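Local coordinates for protein putative 2,5-diketo-D-gluconic acid reductase B (Sinorhizobium meliloti, PDB 3UP8) that probably reduces methylglyoxal to hydroxyacetone with NADPH, as a member of the aldo/keto reductase family, at residues K95-N100 with L127-S132; A105-V110 with L143-N148; G40-S45 with Q68-E73. All coordinates share one frame; numbering follows the deposited sequence.

Contact 1: K95-N100 with L127-S132; sequences KVWVDN and LHWPGS. With ACT (acetate ion), chain C.
K95 and W97 take the imidazole of H128 between them. The K95 chain runs extended from CB to CE, and its CD sits squarely over one ring face, 3.6 Å from the centroid of H128. This is a CH-pi contact. W97 comes from the opposite face. Its CB starts away from the other segment, but with CG anti to the backbone N (chi1 -177°) the six-membered ring swings back. The ring presents its edge to H128 in an offset edge-to-face pair, with planes at 81°. Its CZ3 also lies 3.9 Å from W129 CD1. Polar partners fix the rotation of the imidazole. NE2 of H128 donates to acetate OXT at 2.7 Å. ND1 of H128 is 2.8 Å from a water, and that water donates to K95 O. In the backbone, H128 N donates to V96 O at 3.3 Å and extends the parallel pairing of V96 with L127. Farther out, V98 CG1 packs on W129 CB at 3.8 Å. K95 NZ itself is bound to D65 and Y70. D65, Y70, K95 and H128 are consistent with the Asp-Tyr-Lys-His tetrad of aldo/keto reductases, at the C-terminal mouth of the TIM barrel.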
ATOM      1  N   LYS A  95      -4.895   9.051  -0.621  1.00 13.03           N
ATOM      2  CA  LYS A  95      -4.787   9.272   0.817  1.00 13.42           C
ATOM      3  C   LYS A  95      -5.039  10.739   1.130  1.00 13.45           C
ATOM      4  O   LYS A  95      -4.526  11.630   0.448  1.00 12.81           O
ATOM      5  CB  LYS A  95      -3.385   8.886   1.314  1.00 13.55           C
ATOM      6  CG  LYS A  95      -2.908   7.505   0.844  1.00 14.70           C
ATOM      7  CD  LYS A  95      -1.544   7.140   1.424  1.00 14.01           C
ATOM      8  CE  LYS A  95      -0.962   5.888   0.768  1.00 14.54           C
ATOM      9  NZ  LYS A  95      -0.470   6.111  -0.645  1.00 12.37           N
ATOM     10  N   VAL A  96      -5.829  10.980   2.169  1.00 13.14           N
ATOM     11  CA  VAL A  96      -6.052  12.341   2.669  1.00 12.26           C
ATOM     12  C   VAL A  96      -4.872  12.817   3.517  1.00 12.91           C
ATOM     13  O   VAL A  96      -4.505  12.174   4.499  1.00 12.98           O
ATOM     14  CB  VAL A  96      -7.356  12.415   3.485  1.00 12.21           C
ATOM     15  CG1 VAL A  96      -7.616  13.831   3.965  1.00 10.70           C
ATOM     16  CG2 VAL A  96      -8.502  11.892   2.655  1.00 10.77           C
ATOM     17  N   TRP A  97      -4.281  13.937   3.109  1.00 13.00           N
ATOM     18  CA  TRP A  97      -3.160  14.544   3.809  1.00 13.81           C
ATOM     19  C   TRP A  97      -3.659  15.189   5.095  1.00 14.19           C
ATOM     20  O   TRP A  97      -4.790  15.690   5.162  1.00 14.04           O
ATOM     21  CB  TRP A  97      -2.468  15.597   2.931  1.00 14.50           C
ATOM     22  CG  TRP A  97      -1.243  16.212   3.591  1.00 14.71           C
ATOM     23  CD1 TRP A  97      -1.017  17.540   3.828  1.00 16.85           C
ATOM     24  CD2 TRP A  97      -0.109  15.510   4.110  1.00 15.10           C
ATOM     25  NE1 TRP A  97       0.195  17.707   4.453  1.00 16.58           N
ATOM     26  CE2 TRP A  97       0.771  16.477   4.645  1.00 16.28           C
ATOM     27  CE3 TRP A  97       0.252  14.152   4.173  1.00 16.78           C
ATOM     28  CZ2 TRP A  97       1.993  16.135   5.232  1.00 17.72           C
ATOM     29  CZ3 TRP A  97       1.477  13.809   4.759  1.00 18.47           C
ATOM     30  CH2 TRP A  97       2.328  14.799   5.280  1.00 17.55           C
ATOM     31  N   VAL A  98      -2.812  15.164   6.116  1.00 14.70           N
ATOM     32  CA  VAL A  98      -3.203  15.600   7.457  1.00 14.96           C
ATOM     33  C   VAL A  98      -3.678  17.067   7.507  1.00 15.92           C
ATOM     34  O   VAL A  98      -4.445  17.417   8.383  1.00 14.91           O
ATOM     35  CB  VAL A  98      -2.071  15.368   8.496  1.00 15.47           C
ATOM     36  CG1 VAL A  98      -1.651  13.876   8.542  1.00 13.60           C
ATOM     37  CG2 VAL A  98      -0.856  16.252   8.218  1.00 16.51           C
ATOM     38  N   ASP A  99      -3.229  17.919   6.576  1.00 16.37           N
ATOM     39  CA  ASP A  99      -3.675  19.331   6.565  1.00 17.39           C
ATOM     40  C   ASP A  99      -5.155  19.431   6.198  1.00 16.51           C
ATOM     41  O   ASP A  99      -5.796  20.466   6.396  1.00 16.90           O
ATOM     42  CB  ASP A  99      -2.855  20.163   5.563  1.00 18.17           C
ATOM     43  CG  ASP A  99      -1.410  20.393   6.014  1.00 21.89           C
ATOM     44  OD1 ASP A  99      -1.073  20.154   7.198  1.00 23.07           O
ATOM     45  OD2 ASP A  99      -0.610  20.831   5.164  1.00 27.18           O
ATOM     46  N   ASN A 100      -5.689  18.355   5.639  1.00 15.75           N
ATOM     47  CA  ASN A 100      -7.062  18.333   5.179  1.00 15.40           C
ATOM     48  C   ASN A 100      -8.009  17.568   6.105  1.00 15.12           C
ATOM     49  O   ASN A 100      -9.102  17.179   5.693  1.00 15.03           O
ATOM     50  CB  ASN A 100      -7.124  17.746   3.765  1.00 15.63           C
ATOM     51  CG  ASN A 100      -6.332  18.561   2.754  1.00 16.95           C
ATOM     52  OD1 ASN A 100      -6.236  19.784   2.858  1.00 17.84           O
ATOM     53  ND2 ASN A 100      -5.763  17.881   1.766  1.00 16.73           N
ATOM     54  N   LEU A 127      -6.616   7.541   5.538  1.00 12.25           N
ATOM     55  CA  LEU A 127      -6.018   8.576   6.350  1.00 12.37           C
ATOM     56  C   LEU A 127      -4.523   8.294   6.315  1.00 12.81           C
ATOM     57  O   LEU A 127      -4.071   7.195   6.692  1.00 12.68           O
ATOM     58  CB  LEU A 127      -6.560   8.520   7.796  1.00 12.05           C
ATOM     59  CG  LEU A 127      -8.089   8.547   7.929  1.00 13.63           C
ATOM     60  CD1 LEU A 127      -8.547   8.274   9.370  1.00 13.44           C
ATOM     61  CD2 LEU A 127      -8.681   9.882   7.405  1.00 12.06           C
ATOM     62  N   HIS A 128      -3.758   9.288   5.872  1.00 12.70           N
ATOM     63  CA  HIS A 128      -2.335   9.080   5.579  1.00 13.86           C
ATOM     64  C   HIS A 128      -1.478   8.842   6.826  1.00 13.59           C
ATOM     65  O   HIS A 128      -0.607   7.976   6.825  1.00 13.99           O
ATOM     66  CB  HIS A 128      -1.787  10.258   4.748  1.00 13.52           C
ATOM     67  CG  HIS A 128      -0.609   9.903   3.897  1.00 14.78           C
ATOM     68  ND1 HIS A 128      -0.309  10.573   2.729  1.00 14.10           N
ATOM     69  CD2 HIS A 128       0.337   8.941   4.033  1.00 15.04           C
ATOM     70  CE1 HIS A 128       0.776  10.048   2.189  1.00 14.35           C
ATOM     71  NE2 HIS A 128       1.184   9.052   2.954  1.00 13.91           N
ATOM     72  N   TRP A 129      -1.748   9.600   7.889  1.00 14.31           N
ATOM     73  CA  TRP A 129      -1.012   9.505   9.138  1.00 14.16           C
ATOM     74  C   TRP A 129      -1.986   9.696  10.293  1.00 14.78           C
ATOM     75  O   TRP A 129      -2.966  10.419  10.139  1.00 15.35           O
ATOM     76  CB  TRP A 129       0.094  10.568   9.208  1.00 13.45           C
ATOM     77  CG  TRP A 129       1.249  10.256   8.304  1.00 14.38           C
ATOM     78  CD1 TRP A 129       1.400  10.650   7.015  1.00 13.44           C
ATOM     79  CD2 TRP A 129       2.391   9.452   8.619  1.00 12.94           C
ATOM     80  NE1 TRP A 129       2.573  10.148   6.499  1.00 12.52           N
ATOM     81  CE2 TRP A 129       3.192   9.400   7.465  1.00 13.56           C
ATOM     82  CE3 TRP A 129       2.812   8.770   9.770  1.00 14.41           C
ATOM     83  CZ2 TRP A 129       4.395   8.697   7.423  1.00 13.72           C
ATOM     84  CZ3 TRP A 129       4.017   8.068   9.726  1.00 14.08           C
ATOM     85  CH2 TRP A 129       4.781   8.028   8.552  1.00 12.68           C
ATOM     86  N   PRO A 130      -1.716   9.063  11.455  1.00 14.93           N
ATOM     87  CA  PRO A 130      -2.590   9.195  12.642  1.00 15.31           C
ATOM     88  C   PRO A 130      -2.440  10.502  13.425  1.00 16.11           C
ATOM     89  O   PRO A 130      -3.417  10.962  14.036  1.00 16.04           O
ATOM     90  CB  PRO A 130      -2.162   8.021  13.524  1.00 15.16           C
ATOM     91  CG  PRO A 130      -0.721   7.825  13.180  1.00 15.66           C
ATOM     92  CD  PRO A 130      -0.642   8.076  11.682  1.00 14.37           C
ATOM     93  N   GLY A 131      -1.239  11.085  13.403  1.00 16.55           N
ATOM     94  CA  GLY A 131      -0.932  12.313  14.152  1.00 17.36           C
ATOM     95  C   GLY A 131      -1.625  13.558  13.638  1.00 17.92           C
ATOM     96  O   GLY A 131      -1.401  13.992  12.506  1.00 16.95           O
ATOM     97  N   SER A 132      -2.484  14.119  14.488  1.00 18.31           N
ATOM     98  CA  SER A 132      -3.335  15.254  14.138  1.00 19.18           C
ATOM     99  C   SER A 132      -4.034  15.759  15.402  1.00 19.63           C
ATOM    100  O   SER A 132      -4.339  14.968  16.305  1.00 19.49           O
ATOM    101  CB  SER A 132      -4.405  14.817  13.131  1.00 19.27           C
ATOM    102  OG  SER A 132      -5.295  15.884  12.821  1.00 19.76           O
TER
HETATM  103  C   ACT C 276       4.200   7.249   2.330  1.00 26.00           C
HETATM  104  O   ACT C 276       3.739   6.433   1.502  1.00 26.56           O
HETATM  105  OXT ACT C 276       3.749   8.398   2.250  1.00 26.28           O
HETATM  106  CH3 ACT C 276       5.225   6.893   3.361  1.00 26.12           C
HETATM  107  O   HOH W   1      -1.544  12.691   1.283  1.00 12.73           O
HETATM  108  O   HOH W   2      -4.216  17.602  11.176  1.00 26.73           O

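Contact 2: A105-V110 with L143-N148; sequences AFIASV and LNEVRN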
ATOM      1  N   ALA A 105     -12.528  20.820   5.017  1.00 17.08           N
ATOM      2  CA  ALA A 105     -11.313  20.636   4.216  1.00 16.62           C
ATOM      3  C   ALA A 105     -11.186  19.190   3.701  1.00 16.07           C
ATOM      4  O   ALA A 105     -10.682  18.948   2.597  1.00 14.96           O
ATOM      5  CB  ALA A 105     -10.079  21.030   5.030  1.00 16.50           C
ATOM      6  N   PHE A 106     -11.644  18.235   4.510  1.00 15.26           N
ATOM      7  CA  PHE A 106     -11.576  16.815   4.172  1.00 15.29           C
ATOM      8  C   PHE A 106     -12.423  16.551   2.930  1.00 15.54           C
ATOM      9  O   PHE A 106     -11.931  16.039   1.922  1.00 15.73           O
ATOM     10  CB  PHE A 106     -12.113  15.992   5.359  1.00 15.25           C
ATOM     11  CG  PHE A 106     -11.768  14.523   5.318  1.00 15.78           C
ATOM     12  CD1 PHE A 106     -10.976  13.968   6.321  1.00 14.67           C
ATOM     13  CD2 PHE A 106     -12.256  13.696   4.308  1.00 15.39           C
ATOM     14  CE1 PHE A 106     -10.674  12.619   6.310  1.00 17.61           C
ATOM     15  CE2 PHE A 106     -11.963  12.331   4.293  1.00 17.82           C
ATOM     16  CZ  PHE A 106     -11.169  11.793   5.297  1.00 16.97           C
ATOM     17  N   ILE A 107     -13.697  16.916   3.019  1.00 15.66           N
ATOM     18  CA  ILE A 107     -14.662  16.708   1.957  1.00 16.01           C
ATOM     19  C   ILE A 107     -14.182  17.400   0.685  1.00 15.56           C
ATOM     20  O   ILE A 107     -14.194  16.787  -0.389  1.00 15.66           O
ATOM     21  CB  ILE A 107     -16.075  17.245   2.358  1.00 16.27           C
ATOM     22  CG1 ILE A 107     -16.602  16.548   3.615  1.00 17.76           C
ATOM     23  CG2 ILE A 107     -17.064  17.145   1.216  1.00 16.24           C
ATOM     24  CD1 ILE A 107     -16.578  15.013   3.600  1.00 14.64           C
ATOM     25  N   ALA A 108     -13.740  18.652   0.812  1.00 15.28           N
ATOM     26  CA  ALA A 108     -13.249  19.411  -0.362  1.00 15.30           C
ATOM     27  C   ALA A 108     -12.020  18.752  -1.004  1.00 15.03           C
ATOM     28  O   ALA A 108     -11.926  18.665  -2.237  1.00 14.52           O
ATOM     29  CB  ALA A 108     -12.961  20.874   0.008  1.00 16.03           C
ATOM     30  N   SER A 109     -11.090  18.274  -0.177  1.00 14.35           N
ATOM     31  CA  SER A 109      -9.867  17.644  -0.709  1.00 14.34           C
ATOM     32  C   SER A 109     -10.155  16.370  -1.500  1.00 13.65           C
ATOM     33  O   SER A 109      -9.408  16.021  -2.415  1.00 13.83           O
ATOM     34  CB  SER A 109      -8.839  17.374   0.396  1.00 13.67           C
ATOM     35  OG  SER A 109      -9.195  16.235   1.149  1.00 13.68           O
ATOM     36  N   VAL A 110     -11.219  15.666  -1.128  1.00 13.96           N
ATOM     37  CA  VAL A 110     -11.591  14.439  -1.818  1.00 14.20           C
ATOM     38  C   VAL A 110     -12.110  14.786  -3.221  1.00 14.77           C
ATOM     39  O   VAL A 110     -11.682  14.191  -4.209  1.00 13.92           O
ATOM     40  CB  VAL A 110     -12.596  13.604  -0.997  1.00 14.18           C
ATOM     41  CG1 VAL A 110     -13.176  12.460  -1.828  1.00 14.23           C
ATOM     42  CG2 VAL A 110     -11.910  13.073   0.258  1.00 13.29           C
ATOM     43  N   LEU A 143     -14.462  10.018   6.443  1.00 14.29           N
ATOM     44  CA  LEU A 143     -14.254   8.830   5.594  1.00 14.67           C
ATOM     45  C   LEU A 143     -15.571   8.152   5.259  1.00 14.97           C
ATOM     46  O   LEU A 143     -15.841   7.833   4.094  1.00 14.34           O
ATOM     47  CB  LEU A 143     -13.339   7.790   6.260  1.00 14.72           C
ATOM     48  CG  LEU A 143     -11.823   7.906   6.159  1.00 15.44           C
ATOM     49  CD1 LEU A 143     -11.211   6.787   7.034  1.00 10.88           C
ATOM     50  CD2 LEU A 143     -11.325   7.819   4.703  1.00 15.05           C
ATOM     51  N   ASN A 144     -16.403   7.928   6.281  1.00 14.31           N
ATOM     52  CA  ASN A 144     -17.697   7.302   6.047  1.00 14.74           C
ATOM     53  C   ASN A 144     -18.625   8.163   5.183  1.00 13.95           C
ATOM     54  O   ASN A 144     -19.387   7.644   4.383  1.00 13.50           O
ATOM     55  CB  ASN A 144     -18.381   6.974   7.382  1.00 15.04           C
ATOM     56  CG  ASN A 144     -17.868   5.680   7.974  1.00 16.13           C
ATOM     57  OD1 ASN A 144     -18.407   4.614   7.702  1.00 14.91           O
ATOM     58  ND2 ASN A 144     -16.787   5.763   8.727  1.00 15.33           N
ATOM     59  N   GLU A 145     -18.568   9.475   5.365  1.00 14.37           N
ATOM     60  CA  GLU A 145     -19.408  10.367   4.564  1.00 14.45           C
ATOM     61  C   GLU A 145     -19.108  10.194   3.075  1.00 13.93           C
ATOM     62  O   GLU A 145     -20.018   9.967   2.282  1.00 14.29           O
ATOM     63  CB  GLU A 145     -19.207  11.820   4.965  1.00 14.95           C
ATOM     64  CG  GLU A 145     -20.036  12.812   4.113  1.00 15.58           C
ATOM     65  CD  GLU A 145     -19.903  14.257   4.594  1.00 18.85           C
ATOM     66  OE1 GLU A 145     -19.660  14.453   5.797  1.00 21.17           O
ATOM     67  OE2 GLU A 145     -20.046  15.204   3.773  1.00 19.19           O
ATOM     68  N   VAL A 146     -17.841  10.281   2.698  1.00 14.13           N
ATOM     69  CA  VAL A 146     -17.495  10.178   1.275  1.00 14.12           C
ATOM     70  C   VAL A 146     -17.728   8.781   0.707  1.00 14.34           C
ATOM     71  O   VAL A 146     -18.008   8.638  -0.489  1.00 14.37           O
ATOM     72  CB  VAL A 146     -16.071  10.675   0.976  1.00 14.64           C
ATOM     73  CG1 VAL A 146     -15.979  12.157   1.257  1.00 11.73           C
ATOM     74  CG2 VAL A 146     -14.998   9.889   1.795  1.00 14.08           C
ATOM     75  N   ARG A 147     -17.611   7.756   1.555  1.00 14.15           N
ATOM     76  CA  ARG A 147     -17.980   6.396   1.156  1.00 15.01           C
ATOM     77  C   ARG A 147     -19.472   6.306   0.827  1.00 15.23           C
ATOM     78  O   ARG A 147     -19.852   5.798  -0.233  1.00 14.92           O
ATOM     79  CB  ARG A 147     -17.592   5.364   2.227  1.00 14.89           C
ATOM     80  CG  ARG A 147     -17.803   3.910   1.781  1.00 16.30           C
ATOM     81  CD  ARG A 147     -17.306   2.918   2.826  1.00 19.54           C
ATOM     82  NE  ARG A 147     -17.626   1.524   2.483  1.00 22.79           N
ATOM     83  CZ  ARG A 147     -18.786   0.915   2.748  1.00 25.91           C
ATOM     84  NH1 ARG A 147     -19.781   1.561   3.345  1.00 26.66           N
ATOM     85  NH2 ARG A 147     -18.960  -0.357   2.402  1.00 27.70           N
ATOM     86  N   ASN A 148     -20.314   6.802   1.731  1.00 16.03           N
ATOM     87  CA  ASN A 148     -21.768   6.807   1.517  1.00 16.70           C
ATOM     88  C   ASN A 148     -22.180   7.662   0.313  1.00 15.95           C
ATOM     89  O   ASN A 148     -23.176   7.370  -0.323  1.00 15.80           O
ATOM     90  CB  ASN A 148     -22.511   7.303   2.768  1.00 17.36           C
ATOM     91  CG  ASN A 148     -22.476   6.305   3.918  1.00 21.34           C
ATOM     92  OD1 ASN A 148     -21.788   5.285   3.867  1.00 25.03           O
ATOM     93  ND2 ASN A 148     -23.243   6.593   4.965  1.00 26.35           N
TER
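F106, whose ring reaches across to L143, has a carbonyl oxygen gripped by two donors of its own helix. S109 OG donates to F106 O at 2.8 Å, and V110 N donates to the same oxygen at 3.2 Å. The hydroxyl of S109 comes in at a C=O...O angle of 125°. It is also bonded to Q68, in the loop after strand 63-65. The two bonds to F106 O lie within one helix; between the two segments the contact is mainly apolar. The segments cross at -41°, with axes 10.3 Å apart at the closest point. The F106 ring is carried toward helix 136-148 with its CG trans to the backbone N (chi1 -164°). Its CZ lies 4.0 Å from L143 CD2 and about as far from the L143 backbone N. One turn on, V146 points at the other helix and uses a single methyl for two neighbours. CG1 of V146 touches I107 CD1 at 3.7 Å and V110 CG1 at 4.2 Å. I107 is bent at chi2, and its CD1 reaches the partner helix although its CB does not aim there. The same CD1 lies 3.5 Å from E145 OE2, and the two side chains cross at about a right angle. OE1 of E145 is hydrogen-bonded to H103, at the start of the partner helix 103-117. Strand 122-127 lies beneath the pair, with L125 and L127 against the inner side chains. The chemistry divides by depth. F106, V110, L143 and V146 are buried and meet through carbon. E145 lays its carboxylate end against I107 at the outer margin. The helices are thus held by a hydrophobic core, with one polar bond, E145 to H103, joining them at the margin.

Contact 3: G40-S45 with Q68-E73; sequences GTFRMS and QIYGNE. With ACT (acetate ion), chain C.
Y70 and N72 are turned toward T41 and F42 by their first torsions. Y70 has CG opposite the carbonyl carbon (chi1 -53°), which lays the phenol against the turn at F42. N72 has CG between its backbone N and carbonyl carbon (chi1 55°), which aims the amide into the type II turn from T41 to M44. CA of F42 sits over the Y70 ring, 3.7 Å from the centroid, as a CH-pi contact. CB of F42 approaches Y70 CZ at 3.4 Å. The F42 and Y70 ring planes are obliquely inclined, at 35°. N72 ND2 donates to T41 O at 3.0 Å and to M44 O at 2.9 Å, both partners near its amide plane. T41 O also accepts the turn bond from M44 N, which arrives from the opposite face of its carbonyl plane. N72 OD1 is held by T66, and T41 OG1 by D65 O. An acetate ion, probably from the crystallisation liquor, lies over one face of the F42 ring, with R43 CG on the other. Acetate O accepts from Y70 OH at 2.6 Å. Two loops at the C-terminal end of a TIM barrel thus position Y70, the predicted proton donor of the aldo/keto reductase active site.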
ATOM      1  N   GLY A  40       3.057   1.627  -6.554  1.00 18.14           N
ATOM      2  CA  GLY A  40       3.091   2.732  -5.606  1.00 18.40           C
ATOM      3  C   GLY A  40       3.751   3.944  -6.231  1.00 19.15           C
ATOM      4  O   GLY A  40       4.830   3.829  -6.823  1.00 19.05           O
ATOM      5  N   THR A  41       3.108   5.103  -6.118  1.00 18.58           N
ATOM      6  CA  THR A  41       3.657   6.345  -6.706  1.00 18.86           C
ATOM      7  C   THR A  41       4.384   7.221  -5.680  1.00 19.48           C
ATOM      8  O   THR A  41       4.924   8.279  -6.012  1.00 20.02           O
ATOM      9  CB  THR A  41       2.604   7.162  -7.498  1.00 18.47           C
ATOM     10  OG1 THR A  41       1.571   7.614  -6.617  1.00 18.54           O
ATOM     11  CG2 THR A  41       1.980   6.318  -8.616  1.00 17.63           C
ATOM     12  N   PHE A  42       4.401   6.769  -4.434  1.00 20.34           N
ATOM     13  CA  PHE A  42       5.239   7.358  -3.388  1.00 21.95           C
ATOM     14  C   PHE A  42       6.695   7.373  -3.897  1.00 22.87           C
ATOM     15  O   PHE A  42       7.179   6.382  -4.440  1.00 23.65           O
ATOM     16  CB  PHE A  42       5.055   6.526  -2.110  1.00 21.74           C
ATOM     17  CG  PHE A  42       6.068   6.768  -1.034  1.00 22.96           C
ATOM     18  CD1 PHE A  42       6.324   8.049  -0.551  1.00 25.47           C
ATOM     19  CD2 PHE A  42       6.724   5.686  -0.454  1.00 23.90           C
ATOM     20  CE1 PHE A  42       7.257   8.250   0.470  1.00 25.87           C
ATOM     21  CE2 PHE A  42       7.663   5.870   0.554  1.00 23.89           C
ATOM     22  CZ  PHE A  42       7.930   7.153   1.021  1.00 26.01           C
ATOM     23  N   ARG A  43       7.349   8.524  -3.783  1.00 24.06           N
ATOM     24  CA  ARG A  43       8.748   8.706  -4.201  1.00 25.65           C
ATOM     25  C   ARG A  43       8.887   8.870  -5.717  1.00 26.24           C
ATOM     26  O   ARG A  43       9.994   8.945  -6.232  1.00 26.48           O
ATOM     27  CB  ARG A  43       9.650   7.551  -3.713  1.00 26.23           C
ATOM     28  CG  ARG A  43       9.732   7.362  -2.198  1.00 27.52           C
ATOM     29  CD  ARG A  43      10.172   5.931  -1.833  1.00 32.08           C
ATOM     30  NE  ARG A  43      11.536   5.659  -2.264  1.00 34.02           N
ATOM     31  CZ  ARG A  43      11.972   4.490  -2.729  1.00 36.26           C
ATOM     32  NH1 ARG A  43      11.161   3.438  -2.817  1.00 35.95           N
ATOM     33  NH2 ARG A  43      13.238   4.375  -3.108  1.00 37.28           N
HETATM   34  N   MSE A  44       7.773   8.922  -6.436  1.00 26.68           N
HETATM   35  CA  MSE A  44       7.843   9.072  -7.884  1.00 27.41           C
HETATM   36  C   MSE A  44       7.423  10.467  -8.259  1.00 27.46           C
HETATM   37  O   MSE A  44       6.426  10.967  -7.742  1.00 27.84           O
HETATM   38  CB  MSE A  44       6.937   8.070  -8.587  1.00 27.58           C
HETATM   39  CG  MSE A  44       7.407   6.648  -8.475  1.00 30.25           C
HETATM   40 SE   MSE A  44       6.334   5.492  -9.590  1.00 38.69          SE
HETATM   41  CE  MSE A  44       6.786   6.190 -11.349  1.00 33.01           C
ATOM     42  N   SER A  45       8.169  11.094  -9.165  1.00 27.33           N
ATOM     43  CA  SER A  45       7.786  12.406  -9.689  1.00 27.47           C
ATOM     44  C   SER A  45       6.600  12.247 -10.637  1.00 27.32           C
ATOM     45  O   SER A  45       6.255  11.129 -11.022  1.00 27.40           O
ATOM     46  CB  SER A  45       8.955  13.047 -10.442  1.00 27.58           C
ATOM     47  OG  SER A  45       9.115  12.410 -11.696  1.00 28.44           O
ATOM     48  N   GLN A  68      -2.584  12.548  -1.790  1.00 13.90           N
ATOM     49  CA  GLN A  68      -2.643  13.994  -1.995  1.00 14.66           C
ATOM     50  C   GLN A  68      -1.257  14.630  -1.883  1.00 15.58           C
ATOM     51  O   GLN A  68      -0.868  15.425  -2.745  1.00 15.99           O
ATOM     52  CB  GLN A  68      -3.612  14.634  -1.002  1.00 13.98           C
ATOM     53  CG  GLN A  68      -5.056  14.332  -1.328  1.00 12.71           C
ATOM     54  CD  GLN A  68      -6.038  14.724  -0.223  1.00  9.87           C
ATOM     55  OE1 GLN A  68      -5.655  15.187   0.852  1.00 11.74           O
ATOM     56  NE2 GLN A  68      -7.317  14.558  -0.513  1.00 11.37           N
ATOM     57  N   ILE A  69      -0.496  14.231  -0.864  1.00 16.02           N
ATOM     58  CA  ILE A  69       0.809  14.853  -0.573  1.00 16.76           C
ATOM     59  C   ILE A  69       1.905  14.525  -1.574  1.00 17.48           C
ATOM     60  O   ILE A  69       2.870  15.282  -1.674  1.00 17.68           O
ATOM     61  CB  ILE A  69       1.317  14.548   0.864  1.00 16.80           C
ATOM     62  CG1 ILE A  69       2.422  15.531   1.283  1.00 18.33           C
ATOM     63  CG2 ILE A  69       1.818  13.103   0.986  1.00 17.11           C
ATOM     64  CD1 ILE A  69       1.986  16.995   1.339  1.00 18.95           C
ATOM     65  N   TYR A  70       1.789  13.407  -2.297  1.00 17.46           N
ATOM     66  CA  TYR A  70       2.829  13.059  -3.286  1.00 17.78           C
ATOM     67  C   TYR A  70       2.871  14.053  -4.430  1.00 18.24           C
ATOM     68  O   TYR A  70       3.894  14.186  -5.071  1.00 18.11           O
ATOM     69  CB  TYR A  70       2.660  11.659  -3.906  1.00 17.80           C
ATOM     70  CG  TYR A  70       2.530  10.512  -2.950  1.00 16.44           C
ATOM     71  CD1 TYR A  70       3.028  10.577  -1.645  1.00 15.31           C
ATOM     72  CD2 TYR A  70       1.933   9.329  -3.373  1.00 14.99           C
ATOM     73  CE1 TYR A  70       2.897   9.488  -0.776  1.00 15.85           C
ATOM     74  CE2 TYR A  70       1.796   8.247  -2.516  1.00 17.42           C
ATOM     75  CZ  TYR A  70       2.264   8.334  -1.222  1.00 16.34           C
ATOM     76  OH  TYR A  70       2.105   7.229  -0.400  1.00 18.46           O
ATOM     77  N   GLY A  71       1.766  14.739  -4.697  1.00 18.65           N
ATOM     78  CA  GLY A  71       1.734  15.732  -5.769  1.00 19.58           C
ATOM     79  C   GLY A  71       1.707  15.150  -7.175  1.00 19.75           C
ATOM     80  O   GLY A  71       1.977  15.848  -8.142  1.00 19.89           O
ATOM     81  N   ASN A  72       1.384  13.866  -7.310  1.00 19.55           N
ATOM     82  CA  ASN A  72       1.355  13.253  -8.646  1.00 19.38           C
ATOM     83  C   ASN A  72       0.005  12.641  -9.035  1.00 19.23           C
ATOM     84  O   ASN A  72      -0.075  11.866  -9.995  1.00 18.71           O
ATOM     85  CB  ASN A  72       2.481  12.218  -8.773  1.00 19.69           C
ATOM     86  CG  ASN A  72       2.430  11.157  -7.674  1.00 19.89           C
ATOM     87  OD1 ASN A  72       1.375  10.895  -7.100  1.00 20.53           O
ATOM     88  ND2 ASN A  72       3.574  10.546  -7.379  1.00 19.47           N
ATOM     89  N   GLU A  73      -1.058  12.996  -8.307  1.00 17.99           N
ATOM     90  CA  GLU A  73      -2.398  12.465  -8.623  1.00 17.62           C
ATOM     91  C   GLU A  73      -2.840  12.796 -10.050  1.00 17.41           C
ATOM     92  O   GLU A  73      -3.428  11.946 -10.739  1.00 16.56           O
ATOM     93  CB  GLU A  73      -3.451  12.998  -7.649  1.00 17.61           C
ATOM     94  CG  GLU A  73      -3.484  12.309  -6.288  1.00 17.30           C
ATOM     95  CD  GLU A  73      -4.404  13.041  -5.304  1.00 20.92           C
ATOM     96  OE1 GLU A  73      -4.365  14.303  -5.264  1.00 20.38           O
ATOM     97  OE2 GLU A  73      -5.176  12.362  -4.591  1.00 18.68           O
TER
HETATM   98  C   ACT C 276       4.200   7.249   2.330  1.00 26.00           C
HETATM   99  O   ACT C 276       3.739   6.433   1.502  1.00 26.56           O
HETATM  100  OXT ACT C 276       3.749   8.398   2.250  1.00 26.28           O
HETATM  101  CH3 ACT C 276       5.225   6.893   3.361  1.00 26.12           C

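How the contacts relate
Contacts 1 and 3 lie at the barrel mouth and share the acetate, held by H128 NE2 from one and by Y70 OH from the other. The K95 to Y70 bond joins them directly. Contact 2 lies farther out, between two helices that cover the barrel. All three are mostly buried, with partly exposed margins. The chemistry changes with place: polar bonds and aromatic pairs at the mouth, mostly apolar side chains between the helices. Contact 1 continues into contact 2, because strand 91-96 leads into helix 103-117 and L127 touches F106 and L143. Q68 of the 68-73 segment ties all three, through N100 and S109.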